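Local coordinates for natterin-like protein (Lethenteron camtschaticum, PDB 6IUL) that is a lamprey immune cytotoxin that probably recognises target-cell glycans through its jacalin-like lectin domain and probably forms membrane pores through its aerolysin-type module, at residues A271-I283 and S290-L302. Residues are numbered along the deposited sequence; the frame is centred on the assembly and turned at random.
Sequences ADIDLPYTALLRI and SLDAPLSGIYKGL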
loop_
_atom_site.group_PDB
_atom_site.type_symbol
_atom_site.label_atom_id
_atom_site.label_comp_id
_atom_site.label_asym_id
_atom_site.label_seq_id
_atom_site.Cartn_x
_atom_site.Cartn_y
_atom_site.Cartn_z
ATOM N N ALA A 271 18.429 1.639 -8.333
ATOM C CA ALA A 271 18.521 0.338 -8.986
ATOM C C ALA A 271 17.197 -0.383 -9.037
ATOM O O ALA A 271 16.543 -0.557 -8.008
ATOM C CB ALA A 271 19.560 -0.528 -8.283
ATOM N N ASP A 272 16.813 -0.784 -10.258
ATOM C CA ASP A 272 15.688 -1.693 -10.513
ATOM C C ASP A 272 16.153 -3.108 -10.338
ATOM O O ASP A 272 17.158 -3.491 -10.910
ATOM C CB ASP A 272 15.128 -1.513 -11.927
ATOM C CG ASP A 272 14.309 -0.218 -12.058
ATOM O OD1 ASP A 272 13.270 -0.084 -11.386
ATOM O OD2 ASP A 272 14.693 0.682 -12.819
ATOM N N ILE A 273 15.420 -3.880 -9.534
ATOM C CA ILE A 273 15.780 -5.253 -9.259
ATOM C C ILE A 273 14.756 -6.214 -9.870
ATOM O O ILE A 273 13.546 -6.063 -9.674
ATOM C CB ILE A 273 15.897 -5.513 -7.755
ATOM C CG1 ILE A 273 16.858 -4.502 -7.126
ATOM C CG2 ILE A 273 16.338 -6.943 -7.496
ATOM C CD1 ILE A 273 17.159 -4.713 -5.652
ATOM N N ASP A 274 15.243 -7.204 -10.618
ATOM C CA ASP A 274 14.376 -8.154 -11.307
ATOM C C ASP A 274 15.056 -9.523 -11.195
ATOM O O ASP A 274 16.091 -9.746 -11.817
ATOM C CB ASP A 274 14.165 -7.724 -12.764
ATOM C CG ASP A 274 13.123 -8.574 -13.500
ATOM O OD1 ASP A 274 13.173 -9.824 -13.431
ATOM O OD2 ASP A 274 12.256 -7.998 -14.193
ATOM N N LEU A 275 14.504 -10.411 -10.368
ATOM C CA LEU A 275 15.200 -11.630 -9.947
ATOM C C LEU A 275 14.227 -12.789 -9.695
ATOM O O LEU A 275 13.205 -12.581 -9.110
ATOM C CB LEU A 275 15.942 -11.381 -8.642
ATOM C CG LEU A 275 17.192 -10.479 -8.601
ATOM C CD1 LEU A 275 17.676 -10.390 -7.175
ATOM C CD2 LEU A 275 18.323 -11.032 -9.498
ATOM N N PRO A 276 14.548 -14.011 -10.136
ATOM C CA PRO A 276 13.714 -15.155 -9.748
ATOM C C PRO A 276 13.831 -15.479 -8.261
ATOM O O PRO A 276 14.884 -15.223 -7.653
ATOM C CB PRO A 276 14.269 -16.326 -10.610
ATOM C CG PRO A 276 15.675 -15.894 -10.958
ATOM C CD PRO A 276 15.608 -14.390 -11.091
ATOM N N TYR A 277 12.751 -16.014 -7.675
ATOM C CA TYR A 277 12.792 -16.442 -6.260
ATOM C C TYR A 277 12.150 -17.798 -6.082
ATOM O O TYR A 277 11.299 -18.198 -6.854
ATOM C CB TYR A 277 12.089 -15.413 -5.323
ATOM C CG TYR A 277 10.584 -15.503 -5.303
ATOM C CD1 TYR A 277 9.925 -16.445 -4.511
ATOM C CD2 TYR A 277 9.819 -14.690 -6.109
ATOM C CE1 TYR A 277 8.541 -16.543 -4.498
ATOM C CE2 TYR A 277 8.433 -14.762 -6.095
ATOM C CZ TYR A 277 7.801 -15.700 -5.290
ATOM O OH TYR A 277 6.430 -15.769 -5.321
ATOM N N THR A 278 12.555 -18.489 -5.032
ATOM C CA THR A 278 11.877 -19.693 -4.576
ATOM C C THR A 278 11.512 -19.441 -3.117
ATOM O O THR A 278 12.172 -18.624 -2.444
ATOM C CB THR A 278 12.745 -20.967 -4.666
ATOM O OG1 THR A 278 13.871 -20.819 -3.816
ATOM C CG2 THR A 278 13.234 -21.231 -6.102
ATOM N N ALA A 279 10.459 -20.107 -2.643
ATOM C CA ALA A 279 10.003 -19.912 -1.284
ATOM C C ALA A 279 9.038 -21.016 -0.881
ATOM O O ALA A 279 8.708 -21.885 -1.664
ATOM C CB ALA A 279 9.305 -18.539 -1.143
ATOM N N LEU A 280 8.578 -20.966 0.360
ATOM C CA LEU A 280 7.616 -21.924 0.865
ATOM C C LEU A 280 6.398 -21.168 1.421
ATOM O O LEU A 280 6.522 -20.268 2.265
ATOM C CB LEU A 280 8.302 -22.756 1.940
ATOM C CG LEU A 280 7.429 -23.832 2.600
ATOM C CD1 LEU A 280 7.044 -24.896 1.567
ATOM C CD2 LEU A 280 8.066 -24.475 3.817
ATOM N N LEU A 281 5.225 -21.550 0.962
ATOM C CA LEU A 281 3.994 -21.059 1.568
ATOM C C LEU A 281 3.585 -22.014 2.673
ATOM O O LEU A 281 3.363 -23.203 2.431
ATOM C CB LEU A 281 2.888 -20.946 0.526
ATOM C CG LEU A 281 1.490 -20.654 1.103
ATOM C CD1 LEU A 281 1.477 -19.301 1.746
ATOM C CD2 LEU A 281 0.454 -20.694 0.011
ATOM N N ARG A 282 3.525 -21.528 3.897
ATOM C CA ARG A 282 3.027 -22.336 4.990
ATOM C C ARG A 282 1.712 -21.768 5.510
ATOM O O ARG A 282 1.658 -20.640 6.010
ATOM C CB ARG A 282 4.023 -22.399 6.132
ATOM C CG ARG A 282 3.488 -23.134 7.349
ATOM C CD ARG A 282 4.587 -23.573 8.291
ATOM N NE ARG A 282 5.382 -24.631 7.670
ATOM C CZ ARG A 282 6.648 -24.901 7.976
ATOM N NH1 ARG A 282 7.310 -24.195 8.883
ATOM N NH2 ARG A 282 7.259 -25.899 7.373
ATOM N N ILE A 283 0.680 -22.590 5.444
ATOM C CA ILE A 283 -0.615 -22.254 5.982
ATOM C C ILE A 283 -0.777 -23.003 7.286
ATOM O O ILE A 283 -0.769 -24.214 7.307
ATOM C CB ILE A 283 -1.733 -22.660 5.017
ATOM C CG1 ILE A 283 -1.572 -21.861 3.718
ATOM C CG2 ILE A 283 -3.113 -22.436 5.651
ATOM C CD1 ILE A 283 -2.463 -22.322 2.586
ATOM N N SER A 290 -0.771 -27.909 9.722
ATOM C CA SER A 290 -0.307 -27.001 8.721
ATOM C C SER A 290 -0.179 -27.665 7.338
ATOM O O SER A 290 -0.215 -28.886 7.178
ATOM C CB SER A 290 1.056 -26.388 9.134
ATOM O OG SER A 290 2.076 -27.359 9.025
ATOM N N LEU A 291 0.011 -26.809 6.352
ATOM C CA LEU A 291 0.063 -27.178 4.945
ATOM C C LEU A 291 1.191 -26.385 4.269
ATOM O O LEU A 291 1.219 -25.149 4.330
ATOM C CB LEU A 291 -1.253 -26.756 4.323
ATOM C CG LEU A 291 -1.709 -27.473 3.088
ATOM C CD1 LEU A 291 -1.857 -28.951 3.443
ATOM C CD2 LEU A 291 -3.018 -26.873 2.616
ATOM N N ASP A 292 2.100 -27.088 3.619
ATOM C CA ASP A 292 3.208 -26.472 2.910
ATOM C C ASP A 292 3.041 -26.582 1.406
ATOM O O ASP A 292 2.666 -27.633 0.895
ATOM C CB ASP A 292 4.508 -27.146 3.321
ATOM C CG ASP A 292 4.921 -26.806 4.762
ATOM O OD1 ASP A 292 4.211 -26.034 5.460
ATOM O OD2 ASP A 292 5.978 -27.300 5.202
ATOM N N ALA A 293 3.304 -25.488 0.695
ATOM C CA ALA A 293 3.339 -25.520 -0.758
ATOM C C ALA A 293 4.578 -24.761 -1.266
ATOM O O ALA A 293 4.741 -23.581 -0.995
ATOM C CB ALA A 293 2.076 -24.900 -1.347
ATOM N N PRO A 294 5.439 -25.443 -2.027
ATOM C CA PRO A 294 6.585 -24.766 -2.627
ATOM C C PRO A 294 6.137 -23.694 -3.618
ATOM O O PRO A 294 5.143 -23.853 -4.299
ATOM C CB PRO A 294 7.359 -25.902 -3.333
ATOM C CG PRO A 294 6.361 -27.021 -3.491
ATOM C CD PRO A 294 5.365 -26.885 -2.361
ATOM N N LEU A 295 6.871 -22.587 -3.663
ATOM C CA LEU A 295 6.554 -21.455 -4.535
ATOM C C LEU A 295 7.763 -21.117 -5.370
ATOM O O LEU A 295 8.909 -21.231 -4.933
ATOM C CB LEU A 295 6.199 -20.206 -3.707
ATOM C CG LEU A 295 4.869 -20.220 -2.942
ATOM C CD1 LEU A 295 4.576 -18.831 -2.357
ATOM C CD2 LEU A 295 3.798 -20.602 -3.959
ATOM N N SER A 296 7.471 -20.586 -6.530
ATOM C CA SER A 296 8.484 -20.143 -7.455
ATOM C C SER A 296 7.914 -18.912 -8.136
ATOM O O SER A 296 6.732 -18.894 -8.484
ATOM C CB SER A 296 8.741 -21.241 -8.472
ATOM O OG SER A 296 9.941 -21.023 -9.102
ATOM N N GLY A 297 8.725 -17.875 -8.327
ATOM C CA GLY A 297 8.191 -16.653 -8.975
ATOM C C GLY A 297 9.266 -15.619 -9.260
ATOM O O GLY A 297 10.453 -15.958 -9.339
ATOM N N ILE A 298 8.869 -14.374 -9.451
ATOM C CA ILE A 298 9.820 -13.310 -9.676
ATOM C C ILE A 298 9.631 -12.136 -8.683
ATOM O O ILE A 298 8.518 -11.751 -8.343
ATOM C CB ILE A 298 9.800 -12.812 -11.137
ATOM C CG1 ILE A 298 8.534 -12.051 -11.444
ATOM C CG2 ILE A 298 9.978 -13.968 -12.156
ATOM C CD1 ILE A 298 8.487 -11.495 -12.863
ATOM N N TYR A 299 10.744 -11.584 -8.233
ATOM C CA TYR A 299 10.805 -10.418 -7.380
ATOM C C TYR A 299 11.177 -9.222 -8.198
ATOM O O TYR A 299 12.171 -9.238 -8.943
ATOM C CB TYR A 299 11.788 -10.607 -6.220
ATOM C CG TYR A 299 11.964 -9.379 -5.363
ATOM C CD1 TYR A 299 11.090 -9.096 -4.321
ATOM C CD2 TYR A 299 12.985 -8.454 -5.625
ATOM C CE1 TYR A 299 11.228 -7.966 -3.551
ATOM C CE2 TYR A 299 13.140 -7.315 -4.848
ATOM C CZ TYR A 299 12.264 -7.068 -3.812
ATOM O OH TYR A 299 12.377 -5.938 -3.038
ATOM N N LYS A 300 10.349 -8.189 -8.077
ATOM C CA LYS A 300 10.568 -6.901 -8.692
ATOM C C LYS A 300 10.716 -5.891 -7.550
ATOM O O LYS A 300 9.866 -5.795 -6.653
ATOM C CB LYS A 300 9.397 -6.506 -9.583
ATOM C CG LYS A 300 9.389 -7.182 -10.939
ATOM C CD LYS A 300 8.439 -6.504 -11.916
ATOM C CE LYS A 300 8.516 -7.152 -13.295
ATOM N NZ LYS A 300 9.770 -6.778 -14.022
ATOM N N GLY A 301 11.798 -5.133 -7.585
ATOM C CA GLY A 301 12.037 -4.139 -6.582
ATOM C C GLY A 301 12.592 -2.848 -7.154
ATOM O O GLY A 301 13.083 -2.803 -8.258
ATOM N N LEU A 302 12.519 -1.806 -6.342
ATOM C CA LEU A 302 13.195 -0.560 -6.588
ATOM C C LEU A 302 13.901 -0.179 -5.297
ATOM O O LEU A 302 13.290 -0.171 -4.218
ATOM C CB LEU A 302 12.205 0.525 -6.986
ATOM C CG LEU A 302 12.819 1.929 -7.221
ATOM C CD1 LEU A 302 13.847 1.868 -8.342
ATOM C CD2 LEU A 302 11.756 2.947 -7.618
#
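Asp-272 and Leu-302 at one end and Ile-283 and Leu-291 at the other bracket an unbroken antiparallel ladder, in which six hydrogen-bonded pairs, each closed by two N-H...O=C bonds, alternate with six non-hydrogen-bonded ones. At the middle, the Tyr-277 ring lies across the opposite strand, with Gly-297 N 3.7 Å above its centre and Tyr-299 N at its edge. Its CG sits between the backbone N and the carbonyl carbon (chi1 80°), which turns the ring over the backbone of Gly-297, where CD2 comes within 3.3 Å of Gly-297 C. The phenol OH is hydrogen-bonded to Ser-201 O, and Trp-200 meets the ring edge-to-face. The two strands, 260-285 and 290-313, form a long twisted hairpin in the elongated aerolysin-type module, with strand 135-155 beside 260-285 and strand 184-200 beside 290-313. On the same face as Tyr-277, Ile-273 CG2 reaches the edge of the Tyr-299 ring, 4.1 Å from CD2, while Leu-295 CD1 packs 4.0 Å from Leu-281 CB. The other face carries two ion pairs. Arg-282 holds Asp-292 side-on, NE to OD1 and NH2 to OD2, both 2.9 Å and nearly straight, with guanidinium and carboxylate planes 27° apart. Near the Asp-272/Leu-302 end, Lys-300 bends at its last torsion (chi4 -74°) and brings NZ to 2.8 Å from Asp-274 OD2, above the carboxylate plane.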